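Local coordinates for protein Myo-inositol phosphohydrolase (Mitsuokella multacida, PDB 4WU3) that probably removes phosphate groups from inositol hexakisphosphate (phytate) as a PTP-like phosphatase, and binds inositol-(1,3,4,5)-tetrakisphosphate, at residues Thr381-Asp386 and Asn559-Leu564; Tyr550-Asp555 and Asp566-Gln571. The protein carries 2 engineered substitutions. All coordinates share one frame; numbering follows the deposited sequence.

Interaction 1: Thr381-Asp386 and Asn559-Leu564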
loop_
_atom_site.group_PDB
_atom_site.type_symbol
_atom_site.label_atom_id
_atom_site.label_comp_id
_atom_site.label_asym_id
_atom_site.label_seq_id
_atom_site.Cartn_x
_atom_site.Cartn_y
_atom_site.Cartn_z
ATOM N N THR A 381 28.903 16.299 41.637
ATOM C CA THR A 381 29.107 16.126 43.066
ATOM C C THR A 381 28.845 14.671 43.427
ATOM O O THR A 381 27.981 14.035 42.835
ATOM C CB THR A 381 28.179 17.030 43.901
ATOM O OG1 THR A 381 28.358 16.736 45.294
ATOM C CG2 THR A 381 26.708 16.808 43.531
ATOM N N ARG A 382 29.598 14.158 44.397
ATOM C CA ARG A 382 29.396 12.809 44.907
ATOM C C ARG A 382 28.633 12.851 46.216
ATOM O O ARG A 382 28.638 11.897 47.002
ATOM C CB ARG A 382 30.730 12.099 45.132
ATOM C CG ARG A 382 31.389 11.542 43.877
ATOM C CD ARG A 382 32.476 10.521 44.217
ATOM N NE ARG A 382 31.926 9.198 44.543
ATOM C CZ ARG A 382 32.145 8.089 43.834
ATOM N NH1 ARG A 382 31.597 6.944 44.207
ATOM N NH2 ARG A 382 32.922 8.114 42.755
ATOM N N LYS A 383 27.947 13.956 46.444
ATOM C CA LYS A 383 27.252 14.144 47.698
ATOM C C LYS A 383 26.087 13.170 47.917
ATOM O O LYS A 383 25.186 13.032 47.091
ATOM C CB LYS A 383 26.764 15.581 47.790
ATOM C CG LYS A 383 25.961 15.827 49.027
ATOM C CD LYS A 383 24.497 15.600 48.750
ATOM C CE LYS A 383 23.783 15.583 50.077
ATOM N NZ LYS A 383 22.315 15.632 49.919
ATOM N N GLY A 384 26.098 12.508 49.060
ATOM C CA GLY A 384 25.013 11.604 49.399
ATOM C C GLY A 384 25.303 10.152 49.033
ATOM O O GLY A 384 24.679 9.225 49.560
ATOM N N LEU A 385 26.258 9.951 48.136
ATOM C CA LEU A 385 26.559 8.619 47.626
ATOM C C LEU A 385 27.015 7.664 48.726
ATOM O O LEU A 385 26.726 6.466 48.686
ATOM C CB LEU A 385 27.628 8.696 46.542
ATOM C CG LEU A 385 27.235 9.339 45.212
ATOM C CD1 LEU A 385 28.355 9.150 44.204
ATOM C CD2 LEU A 385 25.943 8.767 44.658
ATOM N N ASP A 386 27.721 8.196 49.716
ATOM C CA ASP A 386 28.244 7.365 50.801
ATOM C C ASP A 386 27.140 6.742 51.678
ATOM O O ASP A 386 27.384 5.770 52.396
ATOM C CB ASP A 386 29.227 8.174 51.665
ATOM C CG ASP A 386 28.616 9.446 52.214
ATOM O OD1 ASP A 386 28.374 10.383 51.417
ATOM O OD2 ASP A 386 28.385 9.513 53.439
ATOM N N ASN A 559 18.434 12.678 47.471
ATOM C CA ASN A 559 19.330 13.819 47.392
ATOM C C ASN A 559 18.749 14.894 46.491
ATOM O O ASN A 559 19.324 15.218 45.455
ATOM C CB ASN A 559 20.688 13.375 46.855
ATOM C CG ASN A 559 21.374 12.388 47.772
ATOM O OD1 ASN A 559 21.952 12.764 48.781
ATOM N ND2 ASN A 559 21.296 11.123 47.438
ATOM N N PRO A 560 17.596 15.452 46.887
ATOM C CA PRO A 560 16.899 16.435 46.061
ATOM C C PRO A 560 17.677 17.753 45.901
ATOM O O PRO A 560 17.344 18.568 45.039
ATOM C CB PRO A 560 15.571 16.640 46.800
ATOM C CG PRO A 560 15.829 16.208 48.203
ATOM C CD PRO A 560 16.873 15.143 48.134
ATOM N N ASP A 561 18.713 17.947 46.708
ATOM C CA ASP A 561 19.547 19.144 46.611
ATOM C C ASP A 561 20.611 19.046 45.512
ATOM O O ASP A 561 21.298 20.016 45.226
ATOM C CB ASP A 561 20.230 19.418 47.948
ATOM C CG ASP A 561 21.003 18.209 48.472
ATOM O OD1 ASP A 561 20.603 17.055 48.194
ATOM O OD2 ASP A 561 22.002 18.418 49.185
ATOM N N VAL A 562 20.749 17.875 44.899
ATOM C CA VAL A 562 21.698 17.705 43.804
ATOM C C VAL A 562 21.019 17.952 42.452
ATOM O O VAL A 562 19.856 17.611 42.264
ATOM C CB VAL A 562 22.317 16.307 43.850
ATOM C CG1 VAL A 562 23.236 16.095 42.656
ATOM C CG2 VAL A 562 23.062 16.118 45.168
ATOM N N SER A 563 21.733 18.561 41.513
ATOM C CA SER A 563 21.109 18.945 40.238
ATOM C C SER A 563 20.727 17.731 39.391
ATOM O O SER A 563 21.279 16.646 39.561
ATOM C CB SER A 563 22.030 19.872 39.446
ATOM O OG SER A 563 23.225 19.214 39.058
ATOM N N LEU A 564 19.771 17.904 38.484
ATOM C CA LEU A 564 19.388 16.810 37.600
ATOM C C LEU A 564 20.615 16.304 36.845
ATOM O O LEU A 564 20.898 15.113 36.813
ATOM C CB LEU A 564 18.319 17.249 36.616
ATOM C CG LEU A 564 17.899 16.155 35.621
ATOM C CD1 LEU A 564 17.356 14.960 36.383
ATOM C CD2 LEU A 564 16.852 16.670 34.650
HETATM O O HOH W 1 21.959 9.469 49.754
#
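K383 reaches over from the 381-386 loop to the link between helices 545-558 and 564-573, where its ammonium group meets D561 and N559. NZ lies 2.8 Å from D561 OD1, a salt bridge that uses the syn lone pair of that oxygen; a weaker bond goes to OD2. A third bond, 3.1 Å from NZ to N559 OD1, arrives in the carbonyl plane on a lone pair. The lysine leaves its backbone with CG anti to N (chi1 176°) and bends at chi2, which carries CD past V562 CG2 at 3.9 Å on the way. This ion pair is the solvent side of the contact: K383 and D561 are both exposed.

Packing is closer towards N559 and V562, both buried. G384 CA sits 3.3 Å from N559 OD1, leaving no room for a side chain, and the backbone angles of this residue also call for glycine. A water joins G384 O to N559 ND2. V562 CG1 and T381 CG2 meet tip to tip at 3.7 Å, while T381 OG1 accepts from K383 N.

The arrangement joins two turns: an ST turn running into a type II turn with glycine at its third position, and a type I turn, N559 to V562, connecting two helices of the C-terminal PTP-like phosphatase fold.

Interaction 2: Tyr550-Asp555 and Asp566-Gln571; sequences YMAMYD and DILSRQ
D555 of helix 545-558 is held by R570 and Q571 of helix 564-573 in a wholly buried polar cluster. The charged part is a side-on, two-pronged salt bridge: R570 NH1 donates to D555 OD1 at 2.7 Å and R570 NE to D555 OD2 at 2.9 Å. Each oxygen offers its syn lone pair; the carboxylate and guanidinium planes lie 20° apart, and both oxygens lie close to the guanidinium plane. R570 starts with CG between its backbone N and carbonyl carbon, then extends to NE, bringing that edge alongside the acid.

The neutral hydrogen bond comes from another direction. Q571 NE2 donates to D555 OD2 over 2.8 Å, meeting it from above the carboxylate plane, with the amide turned 89° from the carboxylate. Three bonds in all reach the carboxylate, two of them on OD2, which should fix its rotation and probably favours the charged form.

Van der Waals packing completes the interface. I567 CD1 presses on D555 CG at 3.4 Å, its side chain sliding past that of the acid. A552 lies where the two backbones come nearest, its CA 6.3 Å from I567 CA; its CB makes apolar contacts with L568 CD2, at 3.9 Å, and I567 CG2. M551 CE, turned by a bend at chi3, lies 3.6 Å from Q571 OE1.

The short helical segments have axes 9.7 Å apart at closest approach, with an angle of 135° between their directions. In this PTP-like fold helix 545-558 follows the phosphate-binding loop, S540 to R546, which contacts the bound inositol phosphate, and helix 564-573 packs across it. L388 of helix 385-388 touches D555 and L385 touches R570, while M390 of strand 390-393 packs on M551 and Q571; F538 of the neighbouring parallel strand 535-539 packs on M551.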
loop_
_atom_site.group_PDB
_atom_site.type_symbol
_atom_site.label_atom_id
_atom_site.label_comp_id
_atom_site.label_asym_id
_atom_site.label_seq_id
_atom_site.Cartn_x
_atom_site.Cartn_y
_atom_site.Cartn_z
ATOM N N TYR A 550 15.818 3.648 37.305
ATOM C CA TYR A 550 15.417 3.505 38.703
ATOM C C TYR A 550 16.489 4.021 39.664
ATOM O O TYR A 550 16.168 4.717 40.642
ATOM C CB TYR A 550 15.018 2.058 39.012
ATOM C CG TYR A 550 13.554 1.808 38.722
ATOM C CD1 TYR A 550 12.577 2.112 39.670
ATOM C CD2 TYR A 550 13.141 1.321 37.490
ATOM C CE1 TYR A 550 11.236 1.911 39.399
ATOM C CE2 TYR A 550 11.798 1.113 37.213
ATOM C CZ TYR A 550 10.849 1.408 38.167
ATOM O OH TYR A 550 9.509 1.200 37.886
ATOM N N MET A 551 17.757 3.725 39.390
ATOM C CA MET A 551 18.823 4.237 40.255
ATOM C C MET A 551 18.824 5.778 40.314
ATOM O O MET A 551 18.996 6.363 41.384
ATOM C CB MET A 551 20.189 3.716 39.816
ATOM C CG MET A 551 20.379 2.226 40.037
ATOM S SD MET A 551 21.835 1.547 39.225
ATOM C CE MET A 551 23.101 2.095 40.375
ATOM N N ALA A 552 18.627 6.422 39.166
ATOM C CA ALA A 552 18.590 7.874 39.088
ATOM C C ALA A 552 17.381 8.445 39.832
ATOM O O ALA A 552 17.470 9.506 40.449
ATOM C CB ALA A 552 18.575 8.317 37.631
ATOM N N MET A 553 16.249 7.751 39.770
ATOM C CA MET A 553 15.050 8.212 40.468
ATOM C C MET A 553 15.205 8.116 41.986
ATOM O O MET A 553 14.782 9.007 42.723
ATOM C CB MET A 553 13.829 7.411 40.023
ATOM C CG MET A 553 13.255 7.871 38.698
ATOM S SD MET A 553 11.732 7.013 38.302
ATOM C CE MET A 553 12.321 5.603 37.369
ATOM N N TYR A 554 15.794 7.022 42.449
ATOM C CA TYR A 554 16.052 6.844 43.866
ATOM C C TYR A 554 17.105 7.846 44.359
ATOM O O TYR A 554 16.928 8.470 45.402
ATOM C CB TYR A 554 16.503 5.407 44.129
ATOM C CG TYR A 554 16.662 5.053 45.586
ATOM C CD1 TYR A 554 15.645 5.301 46.494
ATOM C CD2 TYR A 554 17.814 4.444 46.048
ATOM C CE1 TYR A 554 15.782 4.970 47.827
ATOM C CE2 TYR A 554 17.954 4.105 47.380
ATOM C CZ TYR A 554 16.936 4.371 48.264
ATOM O OH TYR A 554 17.083 4.035 49.596
ATOM N N ASP A 555 18.197 7.997 43.611
ATOM C CA ASP A 555 19.213 8.987 43.932
ATOM C C ASP A 555 18.558 10.357 44.153
ATOM O O ASP A 555 18.774 10.993 45.189
ATOM C CB ASP A 555 20.252 9.051 42.812
ATOM C CG ASP A 555 21.562 9.739 43.234
ATOM O OD1 ASP A 555 21.653 10.278 44.365
ATOM O OD2 ASP A 555 22.512 9.744 42.413
ATOM N N ASP A 566 23.772 16.522 37.571
ATOM C CA ASP A 566 24.753 15.837 38.420
ATOM C C ASP A 566 24.327 14.391 38.727
ATOM O O ASP A 566 25.143 13.460 38.690
ATOM C CB ASP A 566 24.985 16.606 39.722
ATOM C CG ASP A 566 25.919 17.791 39.546
ATOM O OD1 ASP A 566 26.298 18.102 38.402
ATOM O OD2 ASP A 566 26.280 18.421 40.560
ATOM N N ILE A 567 23.045 14.207 39.015
ATOM C CA ILE A 567 22.493 12.870 39.233
ATOM C C ILE A 567 22.737 11.999 37.993
ATOM O O ILE A 567 23.338 10.924 38.073
ATOM C CB ILE A 567 20.980 12.932 39.494
ATOM C CG1 ILE A 567 20.674 13.682 40.795
ATOM C CG2 ILE A 567 20.386 11.536 39.521
ATOM C CD1 ILE A 567 20.988 12.906 42.058
ATOM N N LEU A 568 22.269 12.461 36.841
ATOM C CA LEU A 568 22.391 11.669 35.618
ATOM C C LEU A 568 23.853 11.421 35.279
ATOM O O LEU A 568 24.243 10.330 34.850
ATOM C CB LEU A 568 21.671 12.359 34.457
ATOM C CG LEU A 568 20.165 12.515 34.675
ATOM C CD1 LEU A 568 19.481 12.980 33.401
ATOM C CD2 LEU A 568 19.522 11.225 35.170
ATOM N N SER A 569 24.672 12.436 35.492
ATOM C CA SER A 569 26.089 12.322 35.204
ATOM C C SER A 569 26.786 11.295 36.110
ATOM O O SER A 569 27.519 10.433 35.632
ATOM C CB SER A 569 26.747 13.695 35.311
ATOM O OG SER A 569 26.184 14.590 34.355
ATOM N N ARG A 570 26.551 11.346 37.413
ATOM C CA ARG A 570 27.223 10.393 38.267
ATOM C C ARG A 570 26.691 8.971 38.080
ATOM O O ARG A 570 27.475 8.017 38.090
ATOM C CB ARG A 570 27.183 10.825 39.730
ATOM C CG ARG A 570 25.821 10.816 40.392
ATOM C CD ARG A 570 25.859 11.771 41.567
ATOM N NE ARG A 570 24.853 11.471 42.571
ATOM C CZ ARG A 570 24.769 12.103 43.730
ATOM N NH1 ARG A 570 23.841 11.786 44.595
ATOM N NH2 ARG A 570 25.615 13.056 44.037
ATOM N N GLN A 571 25.382 8.814 37.869
ATOM C CA GLN A 571 24.836 7.476 37.578
ATOM C C GLN A 571 25.441 6.910 36.276
ATOM O O GLN A 571 25.667 5.700 36.159
ATOM C CB GLN A 571 23.304 7.489 37.521
ATOM C CG GLN A 571 22.615 7.743 38.858
ATOM C CD GLN A 571 23.103 6.826 39.964
ATOM O OE1 GLN A 571 23.437 5.661 39.737
ATOM N NE2 GLN A 571 23.151 7.354 41.173
#

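The centres of interactions 1 and 2 lie 9 Å apart, and their segments alternate along the chain: 381-386, then 550-555, 559-564 and 566-571. The last three lie on a helix, its connecting loop and the next helix, consecutive in the chain, to which the much earlier 381-386 loop returns. R570 joins the two contacts: NH2, pointing away from the acid of interaction 2, probably hydrogen-bonds T381 O at 2.8 Å and K383 O. N559 ND2 makes a weak hydrogen bond back to D555 OD1. The loop leading into strand 390-393 is thus held against the two helices within the C-terminal phosphatase-like domain, with the side chain of M551 about 9 Å from the bound inositol-(1,3,4,5)-tetrakisphosphate.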